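PDB 6UUK: muramoyltetrapeptide carboxypeptidase from Oxalobacter formigenes OXCC13, which probably acts as a serine-type carboxypeptidase of the S66 family that trims the tetrapeptide stems of cell-wall muropeptides. Local coordinates for residues H249-R257 and F282-F293. Sequence-based numbering, arbitrary orientation. Where two conformers were deposited one is given.
Sequences HEHPYRVER and FKLSDYDNGYDF
His-251 and Asp-288 meet through a His-carboxylate hydrogen bond, a worked example of a loop docking on a helix start through one polar bond and a proline: it ties helix 252-264 to the long loop between strand 273-280 and helix 293-303 in the C-terminal domain of this S66 peptidase. NE2 of His-251 donates to OD2 of Asp-288 at 3.1 Å, with a bent N-H...O angle of 142°; OD2 lies almost in the imidazole plane, while NE2 comes to it on the syn side of the carboxylate, 26° out of that group's plane. CD2 of Leu-284 packs 3.3 Å from NE2 of His-251 and also reaches CG of Pro-252, a buried residue. That proline sets its CD over one face of the Phe-282 ring in a CH-pi contact, 4.2 Å from the centroid, while its CB rests 4.0 Å from CE1 of Tyr-291. A chi1 of -172°, with CG trans to the backbone N, carries the Tyr-291 ring to the helix start, where its edge meets N of Tyr-253; its OH makes a weak hydrogen bond of 3.5 Å to OE2 of Glu-256, whose carboxylate plane stands perpendicular to the ring. Stronger partners of both acids lie on the second subunit: Arg-96 there forms a salt bridge with OD1 of Asp-288, Arg-131 another with OE2 of Glu-256, whose OE1 is hydrogen-bonded to OH of Tyr-127 of that subunit. Replacing Asp-288 by alanine removes the carboxylate, which would probably leave NE2 of His-251, N of Ser-285 and Arg-96 of the second subunit without their acceptor. The carboxylate is itself positioned by its own loop: N of Ser-285 reaches OD2 of Asp-288 at 2.9 Å, from the face opposite His-251 NE2.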
loop_
_atom_site.group_PDB
_atom_site.type_symbol
_atom_site.label_atom_id
_atom_site.label_comp_id
_atom_site.label_asym_id
_atom_site.label_seq_id
_atom_site.Cartn_x
_atom_site.Cartn_y
_atom_site.Cartn_z
ATOM N N HIS B 249 -3.257 10.120 8.162
ATOM C CA HIS B 249 -4.235 9.099 8.537
ATOM C C HIS B 249 -3.609 7.716 8.684
ATOM O O HIS B 249 -4.305 6.703 8.554
ATOM C CB HIS B 249 -5.396 9.027 7.535
ATOM C CG HIS B 249 -5.875 10.361 7.056
ATOM N ND1 HIS B 249 -6.325 11.344 7.910
ATOM C CD2 HIS B 249 -5.989 10.867 5.805
ATOM C CE1 HIS B 249 -6.688 12.402 7.207
ATOM N NE2 HIS B 249 -6.495 12.139 5.927
ATOM N N GLU B 250 -2.308 7.643 8.957
ATOM C CA GLU B 250 -1.590 6.376 9.001
ATOM C C GLU B 250 -1.073 6.124 10.409
ATOM O O GLU B 250 -0.326 6.942 10.956
ATOM C CB GLU B 250 -0.429 6.364 8.004
ATOM C CG GLU B 250 -0.841 6.628 6.569
ATOM C CD GLU B 250 -1.887 5.652 6.067
ATOM O OE1 GLU B 250 -1.793 4.451 6.395
ATOM O OE2 GLU B 250 -2.807 6.090 5.346
ATOM N N HIS B 251 -1.473 4.997 10.988
ATOM C CA HIS B 251 -0.861 4.529 12.218
ATOM C C HIS B 251 0.608 4.194 11.957
ATOM O O HIS B 251 0.959 3.731 10.869
ATOM C CB HIS B 251 -1.604 3.301 12.739
ATOM C CG HIS B 251 -1.415 3.043 14.203
ATOM N ND1 HIS B 251 -0.289 2.434 14.714
ATOM C CD2 HIS B 251 -2.217 3.297 15.262
ATOM C CE1 HIS B 251 -0.402 2.331 16.026
ATOM N NE2 HIS B 251 -1.565 2.846 16.385
ATOM N N PRO B 252 1.492 4.444 12.932
ATOM C CA PRO B 252 2.927 4.189 12.723
ATOM C C PRO B 252 3.270 2.780 12.251
ATOM O O PRO B 252 4.312 2.583 11.618
ATOM C CB PRO B 252 3.538 4.472 14.105
ATOM C CG PRO B 252 2.367 4.661 15.049
ATOM C CD PRO B 252 1.246 5.149 14.199
ATOM N N TYR B 253 2.420 1.792 12.544
ATOM C CA TYR B 253 2.669 0.457 12.007
ATOM C C TYR B 253 2.371 0.401 10.514
ATOM O O TYR B 253 3.007 -0.369 9.786
ATOM C CB TYR B 253 1.855 -0.594 12.771
ATOM C CG TYR B 253 0.413 -0.760 12.332
ATOM C CD1 TYR B 253 0.066 -1.664 11.334
ATOM C CD2 TYR B 253 -0.603 -0.038 12.938
ATOM C CE1 TYR B 253 -1.250 -1.824 10.940
ATOM C CE2 TYR B 253 -1.922 -0.191 12.551
ATOM C CZ TYR B 253 -2.238 -1.085 11.552
ATOM O OH TYR B 253 -3.550 -1.239 11.166
ATOM N N ARG B 254 1.414 1.204 10.041
ATOM C CA ARG B 254 1.202 1.324 8.603
ATOM C C ARG B 254 2.353 2.066 7.938
ATOM O O ARG B 254 2.648 1.828 6.762
ATOM C CB ARG B 254 -0.120 2.036 8.319
ATOM C CG ARG B 254 -1.320 1.445 9.039
ATOM C CD ARG B 254 -2.580 2.245 8.744
ATOM N NE ARG B 254 -3.718 1.791 9.537
ATOM C CZ ARG B 254 -4.585 0.865 9.141
ATOM N NH1 ARG B 254 -4.446 0.288 7.955
ATOM N NH2 ARG B 254 -5.590 0.515 9.930
ATOM N N VAL B 255 3.009 2.967 8.672
ATOM C CA VAL B 255 4.176 3.661 8.139
ATOM C C VAL B 255 5.359 2.705 8.043
ATOM O O VAL B 255 6.062 2.660 7.026
ATOM C CB VAL B 255 4.511 4.888 9.004
ATOM C CG1 VAL B 255 5.722 5.622 8.447
ATOM C CG2 VAL B 255 3.309 5.816 9.093
ATOM N N GLU B 256 5.595 1.926 9.102
ATOM C CA GLU B 256 6.681 0.950 9.081
ATOM C C GLU B 256 6.446 -0.124 8.029
ATOM O O GLU B 256 7.404 -0.636 7.440
ATOM C CB GLU B 256 6.835 0.307 10.458
ATOM C CG GLU B 256 8.140 -0.442 10.657
ATOM C CD GLU B 256 8.171 -1.209 11.963
ATOM O OE1 GLU B 256 7.579 -2.308 12.022
ATOM O OE2 GLU B 256 8.776 -0.710 12.935
ATOM N N ARG B 257 5.183 -0.477 7.787
ATOM C CA ARG B 257 4.870 -1.508 6.803
ATOM C C ARG B 257 5.272 -1.067 5.401
ATOM O O ARG B 257 5.977 -1.790 4.687
ATOM C CB ARG B 257 3.380 -1.839 6.864
ATOM C CG ARG B 257 2.929 -2.939 5.922
ATOM C CD ARG B 257 1.448 -3.212 6.109
ATOM N NE ARG B 257 0.660 -1.988 5.983
ATOM C CZ ARG B 257 -0.614 -1.877 6.343
ATOM N NH1 ARG B 257 -1.252 -2.917 6.861
ATOM N NH2 ARG B 257 -1.249 -0.723 6.191
ATOM N N PHE B 282 -2.717 10.949 13.960
ATOM C CA PHE B 282 -2.606 9.558 14.355
ATOM C C PHE B 282 -3.800 9.163 15.212
ATOM O O PHE B 282 -4.664 9.980 15.541
ATOM C CB PHE B 282 -1.304 9.310 15.117
ATOM C CG PHE B 282 -0.086 9.311 14.251
ATOM C CD1 PHE B 282 -0.191 9.486 12.882
ATOM C CD2 PHE B 282 1.168 9.122 14.806
ATOM C CE1 PHE B 282 0.933 9.485 12.086
ATOM C CE2 PHE B 282 2.292 9.116 14.015
ATOM C CZ PHE B 282 2.177 9.295 12.653
ATOM N N LYS B 283 -3.834 7.886 15.587
ATOM C CA LYS B 283 -4.825 7.388 16.532
ATOM C C LYS B 283 -4.287 6.201 17.327
ATOM O O LYS B 283 -4.695 5.057 17.097
ATOM C CB LYS B 283 -6.111 7.000 15.808
ATOM C CG LYS B 283 -7.177 8.082 15.812
ATOM C CD LYS B 283 -7.672 8.363 17.226
ATOM C CE LYS B 283 -8.691 9.490 17.247
ATOM N NZ LYS B 283 -9.886 9.156 16.434
ATOM N N LEU B 284 -3.383 6.455 18.272
ATOM C CA LEU B 284 -2.842 5.377 19.083
ATOM C C LEU B 284 -3.831 4.986 20.179
ATOM O O LEU B 284 -4.762 5.725 20.509
ATOM C CB LEU B 284 -1.506 5.789 19.693
ATOM C CG LEU B 284 -0.452 6.395 18.762
ATOM C CD1 LEU B 284 0.725 6.926 19.566
ATOM C CD2 LEU B 284 0.019 5.371 17.749
ATOM N N SER B 285 -3.612 3.805 20.753
ATOM C CA SER B 285 -4.492 3.268 21.779
ATOM C C SER B 285 -3.659 2.568 22.842
ATOM O O SER B 285 -2.430 2.483 22.747
ATOM C CB SER B 285 -5.526 2.310 21.173
ATOM O OG SER B 285 -6.332 1.734 22.182
ATOM N N ASP B 286 -4.345 2.058 23.870
ATOM C CA ASP B 286 -3.665 1.302 24.915
ATOM C C ASP B 286 -3.141 -0.028 24.394
ATOM O O ASP B 286 -2.179 -0.572 24.948
ATOM C CB ASP B 286 -4.607 1.065 26.096
ATOM C CG ASP B 286 -5.890 0.365 25.689
ATOM O OD1 ASP B 286 -6.413 0.671 24.599
ATOM O OD2 ASP B 286 -6.375 -0.492 26.459
ATOM N N TYR B 287 -3.754 -0.575 23.343
ATOM C CA TYR B 287 -3.276 -1.838 22.794
ATOM C C TYR B 287 -1.916 -1.713 22.121
ATOM O O TYR B 287 -1.284 -2.739 21.847
ATOM C CB TYR B 287 -4.294 -2.411 21.806
ATOM C CG TYR B 287 -5.208 -3.452 22.413
ATOM C CD1 TYR B 287 -5.187 -3.709 23.779
ATOM C CD2 TYR B 287 -6.077 -4.190 21.621
ATOM C CE1 TYR B 287 -6.016 -4.663 24.339
ATOM C CE2 TYR B 287 -6.909 -5.147 22.173
ATOM C CZ TYR B 287 -6.874 -5.378 23.532
ATOM O OH TYR B 287 -7.700 -6.328 24.085
ATOM N N ASP B 288 -1.451 -0.492 21.848
ATOM C CA ASP B 288 -0.103 -0.327 21.316
ATOM C C ASP B 288 0.952 -0.670 22.359
ATOM O O ASP B 288 2.045 -1.125 22.003
ATOM C CB ASP B 288 0.090 1.101 20.807
ATOM C CG ASP B 288 -0.752 1.402 19.585
ATOM O OD1 ASP B 288 -0.859 0.524 18.704
ATOM O OD2 ASP B 288 -1.310 2.516 19.505
ATOM N N ASN B 289 0.638 -0.467 23.639
ATOM C CA ASN B 289 1.520 -0.826 24.751
ATOM C C ASN B 289 2.896 -0.182 24.593
ATOM O O ASN B 289 3.935 -0.844 24.647
ATOM C CB ASN B 289 1.632 -2.347 24.888
ATOM C CG ASN B 289 2.241 -2.770 26.211
ATOM O OD1 ASN B 289 2.177 -2.038 27.199
ATOM N ND2 ASN B 289 2.839 -3.955 26.236
ATOM N N GLY B 290 2.895 1.133 24.390
ATOM C CA GLY B 290 4.120 1.879 24.220
ATOM C C GLY B 290 4.591 2.037 22.792
ATOM O O GLY B 290 5.583 2.739 22.560
ATOM N N TYR B 291 3.921 1.408 21.829
ATOM C CA TYR B 291 4.306 1.543 20.431
ATOM C C TYR B 291 3.799 2.869 19.880
ATOM O O TYR B 291 2.626 3.214 20.050
ATOM C CB TYR B 291 3.758 0.380 19.604
ATOM C CG TYR B 291 4.283 0.345 18.186
ATOM C CD1 TYR B 291 3.607 0.987 17.156
ATOM C CD2 TYR B 291 5.458 -0.328 17.878
ATOM C CE1 TYR B 291 4.086 0.958 15.859
ATOM C CE2 TYR B 291 5.944 -0.362 16.584
ATOM C CZ TYR B 291 5.254 0.282 15.580
ATOM O OH TYR B 291 5.735 0.250 14.291
ATOM N N ASP B 292 4.684 3.605 19.219
ATOM C CA ASP B 292 4.342 4.904 18.657
ATOM C C ASP B 292 5.332 5.212 17.536
ATOM O O ASP B 292 5.920 4.297 16.947
ATOM C CB ASP B 292 4.332 5.976 19.759
ATOM C CG ASP B 292 5.572 5.929 20.630
ATOM O OD1 ASP B 292 6.480 5.124 20.333
ATOM O OD2 ASP B 292 5.638 6.693 21.614
ATOM N N PHE B 293 5.516 6.500 17.239
ATOM C CA PHE B 293 6.450 6.888 16.190
ATOM C C PHE B 293 7.896 6.728 16.640
ATOM O O PHE B 293 8.759 6.382 15.827
ATOM C CB PHE B 293 6.184 8.330 15.755
ATOM C CG PHE B 293 6.678 8.650 14.373
ATOM C CD1 PHE B 293 5.828 8.557 13.283
ATOM C CD2 PHE B 293 7.989 9.042 14.162
ATOM C CE1 PHE B 293 6.275 8.851 12.010
ATOM C CE2 PHE B 293 8.443 9.337 12.889
ATOM C CZ PHE B 293 7.584 9.240 11.813
#